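Local coordinates for beta-galactosidase (Bacillus circulans, PDB 4MAD), which probably hydrolyses terminal non-reducing beta-D-galactose residues from beta-D-galactosides, as a glycoside hydrolase of family 35, at residues R32-A37 against K338-P343; D50-L55 against N61-Y66; Y120-L123 against N127-L130; L384-Y389 against M459-Y464; V443-E448 against V478-Q483. One frame throughout, in Å; residues are numbered along the deposited sequence.

Interaction 1: R32-A37 against K338-P343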
# COMPACT_ATOMS: atom_id res chain seq x y z
N ARG A 32 -16.80 7.61 24.36
CA ARG A 32 -15.71 6.69 24.18
C ARG A 32 -15.57 6.54 22.67
O ARG A 32 -16.50 6.24 22.04
CB ARG A 32 -16.02 5.35 24.81
CG ARG A 32 -14.87 4.44 24.82
CD ARG A 32 -15.30 3.05 24.84
NE ARG A 32 -15.94 2.65 26.07
CZ ARG A 32 -15.35 2.03 27.07
NH1 ARG A 32 -14.07 1.70 27.05
NH2 ARG A 32 -16.07 1.70 28.11
N LEU A 33 -14.40 6.78 22.11
CA LEU A 33 -14.23 6.61 20.69
C LEU A 33 -14.04 5.15 20.38
O LEU A 33 -13.12 4.52 20.87
CB LEU A 33 -13.09 7.45 20.14
CG LEU A 33 -13.27 8.92 20.43
CD1 LEU A 33 -12.07 9.70 20.26
CD2 LEU A 33 -14.35 9.50 19.62
N LEU A 34 -14.93 4.65 19.56
CA LEU A 34 -14.81 3.35 19.04
C LEU A 34 -14.66 3.56 17.55
O LEU A 34 -15.65 3.78 16.92
CB LEU A 34 -16.08 2.56 19.31
CG LEU A 34 -16.34 2.22 20.77
CD1 LEU A 34 -17.60 1.48 20.91
CD2 LEU A 34 -15.25 1.42 21.30
N SER A 35 -13.45 3.40 17.04
CA SER A 35 -13.11 3.72 15.68
C SER A 35 -12.61 2.53 14.90
O SER A 35 -12.01 1.64 15.42
CB SER A 35 -12.10 4.87 15.65
OG SER A 35 -11.55 5.12 14.41
N GLY A 36 -12.89 2.58 13.62
CA GLY A 36 -12.46 1.55 12.74
C GLY A 36 -11.63 2.13 11.62
O GLY A 36 -11.98 3.05 11.03
N ALA A 37 -10.48 1.54 11.39
CA ALA A 37 -9.66 1.96 10.26
C ALA A 37 -10.15 1.42 8.91
O ALA A 37 -10.35 0.25 8.75
CB ALA A 37 -8.25 1.59 10.47
N LYS A 338 -21.89 -4.69 25.32
CA LYS A 338 -21.68 -4.57 26.75
C LYS A 338 -21.37 -3.16 27.22
O LYS A 338 -21.56 -2.85 28.34
CB LYS A 338 -20.58 -5.46 27.24
CG LYS A 338 -20.83 -6.85 27.09
CD LYS A 338 -19.62 -7.67 27.44
CE LYS A 338 -19.11 -7.44 28.81
NZ LYS A 338 -17.99 -8.39 29.16
N TYR A 339 -20.81 -2.36 26.34
CA TYR A 339 -20.28 -1.06 26.70
C TYR A 339 -20.96 0.16 26.09
O TYR A 339 -20.78 1.22 26.53
CB TYR A 339 -18.79 -1.02 26.45
CG TYR A 339 -18.03 -2.07 27.20
CD1 TYR A 339 -17.68 -1.89 28.50
CD2 TYR A 339 -17.65 -3.23 26.61
CE1 TYR A 339 -17.00 -2.81 29.17
CE2 TYR A 339 -16.99 -4.17 27.27
CZ TYR A 339 -16.65 -3.95 28.58
OH TYR A 339 -15.98 -4.89 29.30
N VAL A 340 -21.74 -0.03 25.05
CA VAL A 340 -22.54 1.03 24.49
C VAL A 340 -23.85 0.47 24.01
O VAL A 340 -23.91 -0.61 23.57
CB VAL A 340 -21.84 1.79 23.34
CG1 VAL A 340 -20.72 2.58 23.86
CG2 VAL A 340 -21.36 0.88 22.33
N ASP A 341 -24.91 1.24 24.12
CA ASP A 341 -26.20 0.75 23.65
C ASP A 341 -26.26 0.90 22.13
O ASP A 341 -25.91 1.91 21.63
CB ASP A 341 -27.35 1.47 24.36
CG ASP A 341 -27.48 1.05 25.84
OD1 ASP A 341 -26.95 0.02 26.25
OD2 ASP A 341 -28.12 1.77 26.59
N LEU A 342 -26.66 -0.13 21.43
CA LEU A 342 -26.71 -0.11 19.98
C LEU A 342 -28.07 -0.52 19.43
O LEU A 342 -28.74 -1.31 20.00
CB LEU A 342 -25.69 -1.07 19.38
CG LEU A 342 -24.25 -0.97 19.84
CD1 LEU A 342 -23.43 -2.07 19.34
CD2 LEU A 342 -23.71 0.29 19.36
N PRO A 343 -28.36 -0.04 18.24
CA PRO A 343 -29.56 -0.38 17.52
C PRO A 343 -29.55 -1.81 17.02
O PRO A 343 -28.56 -2.45 16.99
CB PRO A 343 -29.49 0.53 16.33
CG PRO A 343 -28.56 1.56 16.66
CD PRO A 343 -27.62 1.03 17.58
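Arg32 brings NH2 of its guanidinium obliquely against Tyr339: this nitrogen lies 4.0 Å from Tyr339 CD1, and it stays 4.2 Å from CB of the same tyrosine. Guanidinium and ring planes are 64° apart, and what joins the two side chains is van der Waals contact. The aliphatic part of Arg32 leaves the backbone nearly straight and then bends at chi3 (-68°), and this bend turns the guanidinium toward the tyrosine. Its polar bonds lie elsewhere. NH1 is hydrogen-bonded to the carbonyl oxygens of Gly280 and Leu276, while the Tyr339 hydroxyl is taken up by Glu273, so each group is tied down independently of the other. This is the seam where the (beta/alpha)8 barrel closes: strand 34-38, the first of the eight, pairs with strand 281-284, the last, and helix 327-339 runs past on the outside. Leu34, buried, points outward from its strand and touches Phe336 of that helix. Leu34 also meets Val340, the two side chains reaching toward each other tip to tip, with Leu34 CD1 4.1 Å from Val340 CG2. Val340 has that methyl between its backbone N and carbonyl carbon, the crowded position, and it is the branch that faces the leucine. No hydrogen bond links the two segments, which bury 149 Å² between them. The side chain of Asn61 bonds to Leu34 N and Arg32 O.

Interaction 2: D50-L55 against N61-Y66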
# COMPACT_ATOMS: atom_id res chain seq x y z
N ASP A 50 -20.90 0.96 1.18
CA ASP A 50 -21.20 -0.36 1.67
C ASP A 50 -20.34 -0.65 2.87
O ASP A 50 -20.81 -1.09 3.87
CB ASP A 50 -20.90 -1.39 0.61
CG ASP A 50 -21.12 -2.81 1.10
OD1 ASP A 50 -22.27 -3.21 1.21
OD2 ASP A 50 -20.17 -3.52 1.40
N ARG A 51 -19.04 -0.41 2.75
CA ARG A 51 -18.16 -0.73 3.84
C ARG A 51 -18.43 0.12 5.06
O ARG A 51 -18.42 -0.36 6.13
CB ARG A 51 -16.71 -0.67 3.43
CG ARG A 51 -16.45 -1.24 2.08
CD ARG A 51 -16.39 -2.74 2.04
NE ARG A 51 -15.74 -3.26 0.85
CZ ARG A 51 -16.38 -3.71 -0.21
NH1 ARG A 51 -17.68 -3.73 -0.24
NH2 ARG A 51 -15.73 -4.15 -1.25
N LEU A 52 -18.65 1.40 4.84
CA LEU A 52 -18.92 2.30 5.94
C LEU A 52 -20.21 1.92 6.68
O LEU A 52 -20.23 1.96 7.84
CB LEU A 52 -18.98 3.75 5.48
CG LEU A 52 -17.63 4.23 4.99
CD1 LEU A 52 -17.67 5.43 4.17
CD2 LEU A 52 -16.72 4.39 6.15
N LEU A 53 -21.23 1.52 5.95
CA LEU A 53 -22.47 1.10 6.55
C LEU A 53 -22.24 -0.10 7.44
O LEU A 53 -22.83 -0.21 8.49
CB LEU A 53 -23.44 0.73 5.44
CG LEU A 53 -24.13 1.87 4.75
CD1 LEU A 53 -24.85 1.44 3.60
CD2 LEU A 53 -24.99 2.61 5.64
N LYS A 54 -21.37 -0.98 6.99
CA LYS A 54 -20.99 -2.15 7.77
C LYS A 54 -20.26 -1.79 9.09
O LYS A 54 -20.53 -2.33 10.11
CB LYS A 54 -20.19 -3.14 6.95
CG LYS A 54 -21.04 -3.89 5.94
CD LYS A 54 -20.33 -4.52 4.78
CE LYS A 54 -21.23 -5.40 4.01
NZ LYS A 54 -20.75 -5.88 2.76
N LEU A 55 -19.36 -0.86 9.03
CA LEU A 55 -18.69 -0.45 10.23
C LEU A 55 -19.68 0.19 11.22
O LEU A 55 -19.68 -0.10 12.36
CB LEU A 55 -17.56 0.51 9.92
CG LEU A 55 -16.48 0.05 8.94
CD1 LEU A 55 -15.36 1.04 8.94
CD2 LEU A 55 -15.99 -1.28 9.27
N ASN A 61 -18.42 4.29 16.21
CA ASN A 61 -18.93 5.63 16.09
C ASN A 61 -18.03 6.52 15.23
O ASN A 61 -18.42 7.59 14.92
CB ASN A 61 -19.23 6.27 17.42
CG ASN A 61 -18.03 6.31 18.37
OD1 ASN A 61 -16.90 6.21 18.00
ND2 ASN A 61 -18.34 6.44 19.63
N THR A 62 -16.88 6.00 14.82
CA THR A 62 -15.88 6.75 14.13
C THR A 62 -15.21 5.86 13.08
O THR A 62 -15.10 4.70 13.28
CB THR A 62 -14.87 7.23 15.15
OG1 THR A 62 -15.53 7.89 16.22
CG2 THR A 62 -13.89 8.14 14.53
N VAL A 63 -14.75 6.46 11.99
CA VAL A 63 -13.91 5.81 11.01
C VAL A 63 -12.62 6.65 10.91
O VAL A 63 -12.66 7.82 11.06
CB VAL A 63 -14.54 5.66 9.61
CG1 VAL A 63 -14.87 6.97 8.99
CG2 VAL A 63 -13.65 4.89 8.72
N GLU A 64 -11.50 5.97 10.71
CA GLU A 64 -10.23 6.59 10.67
C GLU A 64 -9.55 6.20 9.38
O GLU A 64 -9.53 5.07 9.05
CB GLU A 64 -9.38 6.16 11.85
CG GLU A 64 -7.97 6.61 11.84
CD GLU A 64 -7.09 5.67 11.04
OE1 GLU A 64 -7.07 4.48 11.32
OE2 GLU A 64 -6.44 6.16 10.13
N THR A 65 -8.97 7.18 8.70
CA THR A 65 -8.20 6.89 7.53
C THR A 65 -6.91 7.68 7.50
O THR A 65 -6.87 8.77 7.91
CB THR A 65 -8.97 7.19 6.25
OG1 THR A 65 -8.24 6.74 5.12
CG2 THR A 65 -9.20 8.66 6.14
N TYR A 66 -5.87 7.08 6.95
CA TYR A 66 -4.70 7.78 6.54
C TYR A 66 -4.99 8.56 5.26
O TYR A 66 -5.98 8.32 4.65
CB TYR A 66 -3.57 6.82 6.20
CG TYR A 66 -2.83 6.20 7.34
CD1 TYR A 66 -2.17 6.96 8.26
CD2 TYR A 66 -2.70 4.84 7.42
CE1 TYR A 66 -1.46 6.35 9.28
CE2 TYR A 66 -2.02 4.27 8.40
CZ TYR A 66 -1.38 5.01 9.35
OH TYR A 66 -0.69 4.40 10.36
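Helix 48-58 links strands 34-38 and 62-66 in a beta-alpha-beta unit of the barrel wall, and residues 50-55 lie over the outer face of the second strand. The contact comes down to one methyl: Val63 CG2 receives Leu52 CD2 at 4.0 Å and Leu55 CD1 at 4.2 Å, so two leucines three residues apart on the helix share it. Leu52 crosses the valine at about a right angle, although its CB does not head for the strand and the approach is made by the end of the side chain. Leu55 has its CB directed at the strand. In Val63, CG2 stands anti to the backbone N (with CG1 at chi1 61°), which turns this branch to the helix. The neighbouring helix 87-97 adds Phe90 and Thr93 against Leu52, and Ala94 against Val63. Away from the strand, Asp50 OD2 binds Lys54 NZ at 2.8 Å through its syn lone pair and Arg51 NH1 at 3.0 Å on the anti side, 34° out of the carboxylate plane. The charged groups pair with one another along the helix, Lys54 NZ also reaching the carbonyl of Gly323, while the buried meeting of helix and strand is wholly apolar, its fit set by methyl shape rather than by bond direction.

Interaction 3: Y120-L123 against N127-L130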
# COMPACT_ATOMS: atom_id res chain seq x y z
N TYR A 120 7.38 9.08 -5.09
CA TYR A 120 8.64 8.50 -5.52
C TYR A 120 9.61 9.66 -5.73
O TYR A 120 10.75 9.52 -5.54
CB TYR A 120 8.48 7.69 -6.80
CG TYR A 120 8.44 8.55 -8.00
CD1 TYR A 120 9.55 8.73 -8.77
CD2 TYR A 120 7.31 9.23 -8.35
CE1 TYR A 120 9.54 9.55 -9.86
CE2 TYR A 120 7.31 10.06 -9.45
CZ TYR A 120 8.43 10.21 -10.20
OH TYR A 120 8.39 11.03 -11.26
N TRP A 121 9.09 10.79 -6.14
CA TRP A 121 9.88 11.93 -6.51
C TRP A 121 10.61 12.65 -5.40
O TRP A 121 11.44 13.46 -5.69
CB TRP A 121 9.16 12.91 -7.44
CG TRP A 121 7.97 13.43 -6.92
CD1 TRP A 121 6.77 12.97 -7.15
CD2 TRP A 121 7.83 14.50 -6.01
NE1 TRP A 121 5.86 13.67 -6.48
CE2 TRP A 121 6.48 14.64 -5.76
CE3 TRP A 121 8.72 15.36 -5.41
CZ2 TRP A 121 5.99 15.60 -4.92
CZ3 TRP A 121 8.24 16.29 -4.58
CH2 TRP A 121 6.88 16.42 -4.32
N LEU A 122 10.29 12.33 -4.16
CA LEU A 122 11.08 12.82 -3.08
C LEU A 122 12.51 12.32 -3.24
O LEU A 122 13.42 12.98 -2.89
CB LEU A 122 10.55 12.38 -1.73
CG LEU A 122 9.22 13.01 -1.33
CD1 LEU A 122 8.71 12.65 0.06
CD2 LEU A 122 9.21 14.44 -1.56
N LEU A 123 12.66 11.13 -3.75
CA LEU A 123 13.97 10.51 -3.80
C LEU A 123 15.01 11.31 -4.62
O LEU A 123 16.18 11.14 -4.46
CB LEU A 123 13.89 9.08 -4.24
CG LEU A 123 13.39 8.14 -3.16
CD1 LEU A 123 12.92 6.87 -3.73
CD2 LEU A 123 14.42 7.89 -2.13
N ASN A 127 19.62 16.99 -1.65
CA ASN A 127 19.95 17.28 -0.30
C ASN A 127 18.87 16.90 0.68
O ASN A 127 18.94 17.23 1.79
CB ASN A 127 20.38 18.73 -0.15
CG ASN A 127 21.59 19.05 -0.98
OD1 ASN A 127 22.53 18.35 -0.95
ND2 ASN A 127 21.52 20.09 -1.75
N ILE A 128 17.86 16.18 0.23
CA ILE A 128 16.75 15.84 1.08
C ILE A 128 17.11 14.83 2.14
O ILE A 128 17.91 13.98 1.90
CB ILE A 128 15.55 15.38 0.27
CG1 ILE A 128 14.27 15.43 1.10
CG2 ILE A 128 15.77 14.04 -0.27
CD1 ILE A 128 13.11 15.33 0.32
N LYS A 129 16.53 15.01 3.30
CA LYS A 129 16.55 14.04 4.36
C LYS A 129 15.14 13.90 4.86
O LYS A 129 14.49 14.87 5.08
CB LYS A 129 17.48 14.49 5.48
CG LYS A 129 18.90 14.53 5.07
CD LYS A 129 19.48 13.20 4.86
CE LYS A 129 20.81 13.35 4.23
NZ LYS A 129 21.67 12.18 4.28
N LEU A 130 14.68 12.67 5.00
CA LEU A 130 13.30 12.41 5.35
C LEU A 130 12.96 12.43 6.84
O LEU A 130 13.67 11.93 7.62
CB LEU A 130 12.82 11.10 4.72
CG LEU A 130 13.08 10.96 3.23
CD1 LEU A 130 12.79 9.62 2.73
CD2 LEU A 130 12.37 11.95 2.48
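Two aromatic side chains stand next to each other at the start of this contact: Tyr120 has Trp121 CB over the centre of one ring face, 3.9 Å above the plane, and Trp121 in turn has Tyr120 CE2 at its edge, in the plane of the indole. Both polar ends are bonded outside, Tyr120 OH to Glu75 and Trp121 NE1 to the carbonyl of Glu73, which anchors the far ends of both rings. The next residue, Leu122, makes the contact with residues 127-130. Its two methyls part company there: CD2 comes 4.4 Å from Ile128 CD1, and CD1 lies 4.4 Å from Leu130 CD2, so the leucine sits against two residues spaced two apart along an extended piece of chain. Both of those residues have their CB directed toward it. The closest approach, however, is to the backbone, where Ile128 CG2 stands 3.7 Å from Leu122 O. With CG1 anti to the backbone N (chi1 -163°), CG2 falls between N and the carbonyl carbon, and both CG2 and, at 4.0 Å, Ile128 CD1 face Leu122 O. Residues 120-122 are wound into a short 3-10 segment, with Leu123 N hydrogen-bonded to Tyr120 O. No hydrogen bond crosses between the segments; the chain simply folds back on itself through leucine and isoleucine. All this belongs to the long loop between strand 100-104 and helix 135-152 of the barrel, and that helix backs it, with Tyr137 against Ile128 and Leu130 and Lys140 against Leu122 and Trp121.

Interaction 4: L384-Y389 against M459-Y464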
# COMPACT_ATOMS: atom_id res chain seq x y z
N LEU A 384 20.88 4.53 -13.97
CA LEU A 384 20.33 5.26 -12.85
C LEU A 384 19.09 4.52 -12.27
O LEU A 384 18.51 3.76 -12.93
CB LEU A 384 19.92 6.65 -13.27
CG LEU A 384 20.96 7.52 -13.96
CD1 LEU A 384 20.39 8.80 -14.44
CD2 LEU A 384 22.10 7.75 -13.07
N PRO A 385 18.73 4.77 -11.04
CA PRO A 385 17.52 4.12 -10.52
C PRO A 385 16.28 4.75 -11.17
O PRO A 385 16.36 5.81 -11.66
CB PRO A 385 17.58 4.44 -9.04
CG PRO A 385 18.42 5.62 -8.96
CD PRO A 385 19.36 5.62 -10.04
N MET A 386 15.16 4.07 -11.14
CA MET A 386 14.03 4.44 -11.99
C MET A 386 13.47 5.82 -11.71
O MET A 386 12.91 6.43 -12.52
CB MET A 386 12.92 3.37 -11.94
CG MET A 386 12.27 3.30 -10.66
SD MET A 386 10.80 2.25 -10.78
CE MET A 386 11.43 0.77 -11.42
N GLU A 387 13.63 6.28 -10.49
CA GLU A 387 13.12 7.57 -10.11
C GLU A 387 13.78 8.70 -10.94
O GLU A 387 13.20 9.73 -11.17
CB GLU A 387 13.34 7.81 -8.63
CG GLU A 387 12.66 6.83 -7.75
CD GLU A 387 13.48 5.61 -7.43
OE1 GLU A 387 14.60 5.59 -7.86
OE2 GLU A 387 12.99 4.70 -6.75
N LYS A 388 15.02 8.46 -11.30
CA LYS A 388 15.80 9.44 -12.07
C LYS A 388 15.32 9.56 -13.51
O LYS A 388 15.73 10.46 -14.20
CB LYS A 388 17.29 9.14 -12.05
CG LYS A 388 17.90 9.27 -10.72
CD LYS A 388 18.24 10.62 -10.37
CE LYS A 388 19.33 11.18 -11.22
NZ LYS A 388 19.60 12.63 -10.94
N TYR A 389 14.57 8.57 -13.95
CA TYR A 389 14.02 8.55 -15.26
C TYR A 389 12.55 9.01 -15.21
O TYR A 389 11.90 8.93 -16.15
CB TYR A 389 14.16 7.19 -15.91
CG TYR A 389 15.58 6.69 -16.05
CD1 TYR A 389 16.49 7.34 -16.86
CD2 TYR A 389 16.01 5.58 -15.42
CE1 TYR A 389 17.74 6.90 -16.99
CE2 TYR A 389 17.27 5.13 -15.56
CZ TYR A 389 18.15 5.81 -16.37
OH TYR A 389 19.44 5.41 -16.53
N MET A 459 9.45 -4.02 -6.61
CA MET A 459 8.51 -4.88 -5.92
C MET A 459 7.76 -4.19 -4.77
O MET A 459 7.05 -4.81 -4.05
CB MET A 459 9.21 -6.13 -5.44
CG MET A 459 9.81 -6.96 -6.52
SD MET A 459 10.66 -8.41 -5.92
CE MET A 459 9.33 -9.41 -5.50
N GLY A 460 8.02 -2.91 -4.65
CA GLY A 460 7.50 -2.03 -3.63
C GLY A 460 8.45 -1.36 -2.66
O GLY A 460 9.26 -2.01 -2.10
N ARG A 461 8.31 -0.05 -2.53
CA ARG A 461 9.20 0.71 -1.70
C ARG A 461 8.90 0.48 -0.23
O ARG A 461 7.81 0.53 0.17
CB ARG A 461 9.18 2.21 -2.02
CG ARG A 461 9.76 2.60 -3.35
CD ARG A 461 10.10 4.07 -3.54
NE ARG A 461 10.61 4.29 -4.88
CZ ARG A 461 9.84 4.26 -5.94
NH1 ARG A 461 8.55 4.09 -5.79
NH2 ARG A 461 10.35 4.43 -7.12
N ILE A 462 9.96 0.26 0.52
CA ILE A 462 9.94 0.04 1.93
C ILE A 462 9.23 1.19 2.64
O ILE A 462 9.35 2.29 2.29
CB ILE A 462 11.38 -0.08 2.49
CG1 ILE A 462 11.95 -1.42 2.09
CG2 ILE A 462 11.41 0.02 3.98
CD1 ILE A 462 13.40 -1.50 2.12
N ASN A 463 8.42 0.80 3.59
CA ASN A 463 7.55 1.73 4.29
C ASN A 463 7.76 1.87 5.79
O ASN A 463 7.02 2.50 6.40
CB ASN A 463 6.08 1.41 4.03
CG ASN A 463 5.63 0.08 4.63
OD1 ASN A 463 5.25 -0.02 5.82
ND2 ASN A 463 5.65 -0.92 3.80
N TYR A 464 8.76 1.21 6.33
CA TYR A 464 9.04 1.24 7.72
C TYR A 464 10.51 0.89 7.92
O TYR A 464 11.01 0.05 7.27
CB TYR A 464 8.19 0.20 8.47
CG TYR A 464 8.42 0.17 9.94
CD1 TYR A 464 7.74 1.02 10.79
CD2 TYR A 464 9.32 -0.72 10.50
CE1 TYR A 464 7.97 1.02 12.12
CE2 TYR A 464 9.54 -0.74 11.84
CZ TYR A 464 8.85 0.12 12.65
OH TYR A 464 9.06 0.09 13.97
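Arg461 and Glu387 come from opposite directions and join in a buried salt bridge in which one carboxylate oxygen takes two donors. Glu387 OE2 accepts from Arg461 NH2 at 2.7 Å, with a fairly straight N-H...O angle of 158°, and from Arg461 NE at 3.1 Å, more bent at 136°. The grip is side-on, both nitrogens closing on the same atom. OE2 lies in the guanidinium plane at its edge, but the carboxylate plane is turned 63° from it. NE uses the anti lone pair of OE2, whereas NH2 comes on the anti side but tilted out of the carboxylate plane. A third donor, the backbone N of Lys472, also reaches this oxygen. Arg461 is satisfied further on: NH1 forms a salt bridge with Glu114 and NH2 also bonds the carbonyl of Ala392. Its chain is extended from CG to NE, which carries the charge across to the 3-10 segment 386-389. Met386 CG, 4.2 Å from Arg461 NH2, packs beside the group. Were the arginine cut back to alanine, the buried Glu387, and Glu114 with it, would probably be left without the cation they share, and the carbonyl of Ala392 without this donor. Within residues 384-389, Leu384 N donates to Tyr389 OH at 3.1 Å, and that hydroxyl also pairs with Ser380 OG. The contact thus joins two loops of the first all-beta domain and, through Glu114, ties them to the barrel. With this cation between them, both glutamates are likely to stay ionised.

Interaction 5: V443-E448 against V478-Q483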
# COMPACT_ATOMS: atom_id res chain seq x y z
N VAL A 443 27.92 -15.20 -16.83
CA VAL A 443 27.60 -15.12 -18.23
C VAL A 443 28.78 -15.51 -19.08
O VAL A 443 29.87 -15.47 -18.61
CB VAL A 443 27.18 -13.77 -18.63
CG1 VAL A 443 25.97 -13.38 -17.86
CG2 VAL A 443 28.26 -12.83 -18.40
N GLU A 444 28.53 -15.95 -20.30
CA GLU A 444 29.57 -16.28 -21.23
C GLU A 444 29.45 -15.42 -22.46
O GLU A 444 28.55 -15.61 -23.23
CB GLU A 444 29.43 -17.70 -21.67
CG GLU A 444 29.42 -18.64 -20.56
CD GLU A 444 30.78 -18.90 -20.07
OE1 GLU A 444 31.68 -18.29 -20.61
OE2 GLU A 444 30.97 -19.73 -19.18
N LEU A 445 30.36 -14.48 -22.63
CA LEU A 445 30.29 -13.55 -23.71
C LEU A 445 31.27 -13.93 -24.78
O LEU A 445 32.39 -13.52 -24.76
CB LEU A 445 30.62 -12.19 -23.19
CG LEU A 445 29.70 -11.86 -22.04
CD1 LEU A 445 30.13 -10.68 -21.35
CD2 LEU A 445 28.36 -11.68 -22.59
N THR A 446 30.83 -14.75 -25.71
CA THR A 446 31.73 -15.23 -26.72
C THR A 446 31.61 -14.55 -28.03
O THR A 446 32.43 -14.75 -28.87
CB THR A 446 31.50 -16.66 -26.95
OG1 THR A 446 30.13 -16.83 -27.23
CG2 THR A 446 31.82 -17.42 -25.73
N GLU A 447 30.58 -13.77 -28.24
CA GLU A 447 30.44 -13.07 -29.49
C GLU A 447 31.22 -11.79 -29.53
O GLU A 447 31.65 -11.34 -28.53
CB GLU A 447 28.97 -12.88 -29.87
CG GLU A 447 28.18 -14.20 -30.02
CD GLU A 447 28.22 -14.86 -31.43
OE1 GLU A 447 28.17 -14.18 -32.45
OE2 GLU A 447 28.26 -16.09 -31.50
N GLU A 448 31.39 -11.19 -30.70
CA GLU A 448 32.06 -9.91 -30.83
C GLU A 448 31.35 -8.79 -30.12
O GLU A 448 31.96 -7.89 -29.66
CB GLU A 448 32.18 -9.52 -32.30
CG GLU A 448 33.16 -10.33 -33.07
CD GLU A 448 34.49 -10.39 -32.39
OE1 GLU A 448 35.18 -9.36 -32.31
OE2 GLU A 448 34.86 -11.47 -31.91
N VAL A 478 26.19 -1.80 -13.18
CA VAL A 478 26.28 -3.19 -13.56
C VAL A 478 27.69 -3.50 -14.02
O VAL A 478 28.24 -2.76 -14.74
CB VAL A 478 25.33 -3.51 -14.68
CG1 VAL A 478 25.37 -4.92 -15.03
CG2 VAL A 478 23.93 -3.07 -14.35
N ARG A 479 28.27 -4.57 -13.56
CA ARG A 479 29.65 -4.83 -13.91
C ARG A 479 29.94 -6.27 -14.26
O ARG A 479 29.29 -7.14 -13.80
CB ARG A 479 30.61 -4.36 -12.84
CG ARG A 479 30.43 -4.95 -11.53
CD ARG A 479 31.18 -4.18 -10.46
NE ARG A 479 30.69 -4.37 -9.11
CZ ARG A 479 31.03 -5.36 -8.30
NH1 ARG A 479 31.87 -6.29 -8.66
NH2 ARG A 479 30.53 -5.41 -7.10
N LEU A 480 30.96 -6.45 -15.08
CA LEU A 480 31.48 -7.75 -15.38
C LEU A 480 32.83 -7.81 -14.67
O LEU A 480 33.68 -7.04 -14.95
CB LEU A 480 31.67 -7.84 -16.88
CG LEU A 480 30.40 -7.77 -17.72
CD1 LEU A 480 30.69 -7.58 -19.11
CD2 LEU A 480 29.49 -8.93 -17.54
N GLY A 481 32.99 -8.71 -13.74
CA GLY A 481 34.11 -8.55 -12.84
C GLY A 481 34.00 -7.20 -12.14
O GLY A 481 33.04 -6.92 -11.51
N ASN A 482 35.05 -6.39 -12.22
CA ASN A 482 35.02 -5.06 -11.66
C ASN A 482 34.70 -4.01 -12.68
O ASN A 482 34.62 -2.86 -12.35
CB ASN A 482 36.32 -4.69 -10.98
CG ASN A 482 36.59 -5.53 -9.78
OD1 ASN A 482 35.75 -5.77 -8.98
ND2 ASN A 482 37.79 -5.98 -9.69
N GLN A 483 34.53 -4.43 -13.92
CA GLN A 483 34.27 -3.47 -14.96
C GLN A 483 32.78 -3.05 -15.10
O GLN A 483 31.99 -3.78 -15.58
CB GLN A 483 34.83 -3.93 -16.30
CG GLN A 483 34.72 -2.90 -17.38
CD GLN A 483 34.90 -3.51 -18.74
OE1 GLN A 483 35.96 -3.93 -19.04
NE2 GLN A 483 33.89 -3.57 -19.54
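Val443 and Leu480 belong to a four-stranded antiparallel sheet of the first all-beta domain, on strands 440-445 and 473-480, which flank the same central strand, 409-417. They are therefore not hydrogen-bonded to each other, and the side chains have to reach across the strand between; the nearest CA atoms, those of Val443 and Leu480, are 8.8 Å apart. Leu480 gives each partner a different methyl. Its CD1 meets Leu445 CD1 at 3.9 Å, the two leucines running toward each other tip to tip. Its CD2 touches Val443 CG2 at 4.2 Å, and here the side chains cross at about a right angle. Leu480 CG, anti to the carbonyl carbon (chi1 -64°), puts CD1 toward Leu445 and CD2 toward Val443. The valine meets Leu480 with the branch lying between its backbone N and carbonyl carbon. All three residues are buried on this face, where Tyr406 covers both Leu445 and Leu480, and Leu411 of the central strand adds to the cover of Leu480. At Leu480 the strand enters a type II' turn that ends at Gln483, the hairpin leading into the short outer strand 483-484; Gly481 takes its second position, with a positive phi of 58°. The turn is held by paired backbone bonds of 2.9 Å, Leu480 N to Gln483 O and Gln483 N to Leu480 O. Arg479 adds a side-chain bond, NH1 giving its hydrogen to Gly481 O at 3.1 Å.

Interactions 1 and 2 share the barrel: strands 34-38 and 62-66 are neighbours in its sheet, and the two contacts touch, with Leu34 O 2.9 Å from Asn61 N. Interactions 2, 4 and 5 are buried, 1 and 3 only partly. Interaction 2 is apolar, while interaction 1, where the first strand meets helix 327-339, includes a charged side chain. Interactions 3 and 4 also touch: Leu123 CD1 lies 3.6 Å from Arg461 NE, so a barrel loop lies against the salt bridge of the all-beta domain. Interaction 5 belongs to that domain too, its centre about 26 Å from that of interaction 4, and is held by aliphatic methyls; among the five, only interaction 4 has hydrogen bonds crossing between its segments.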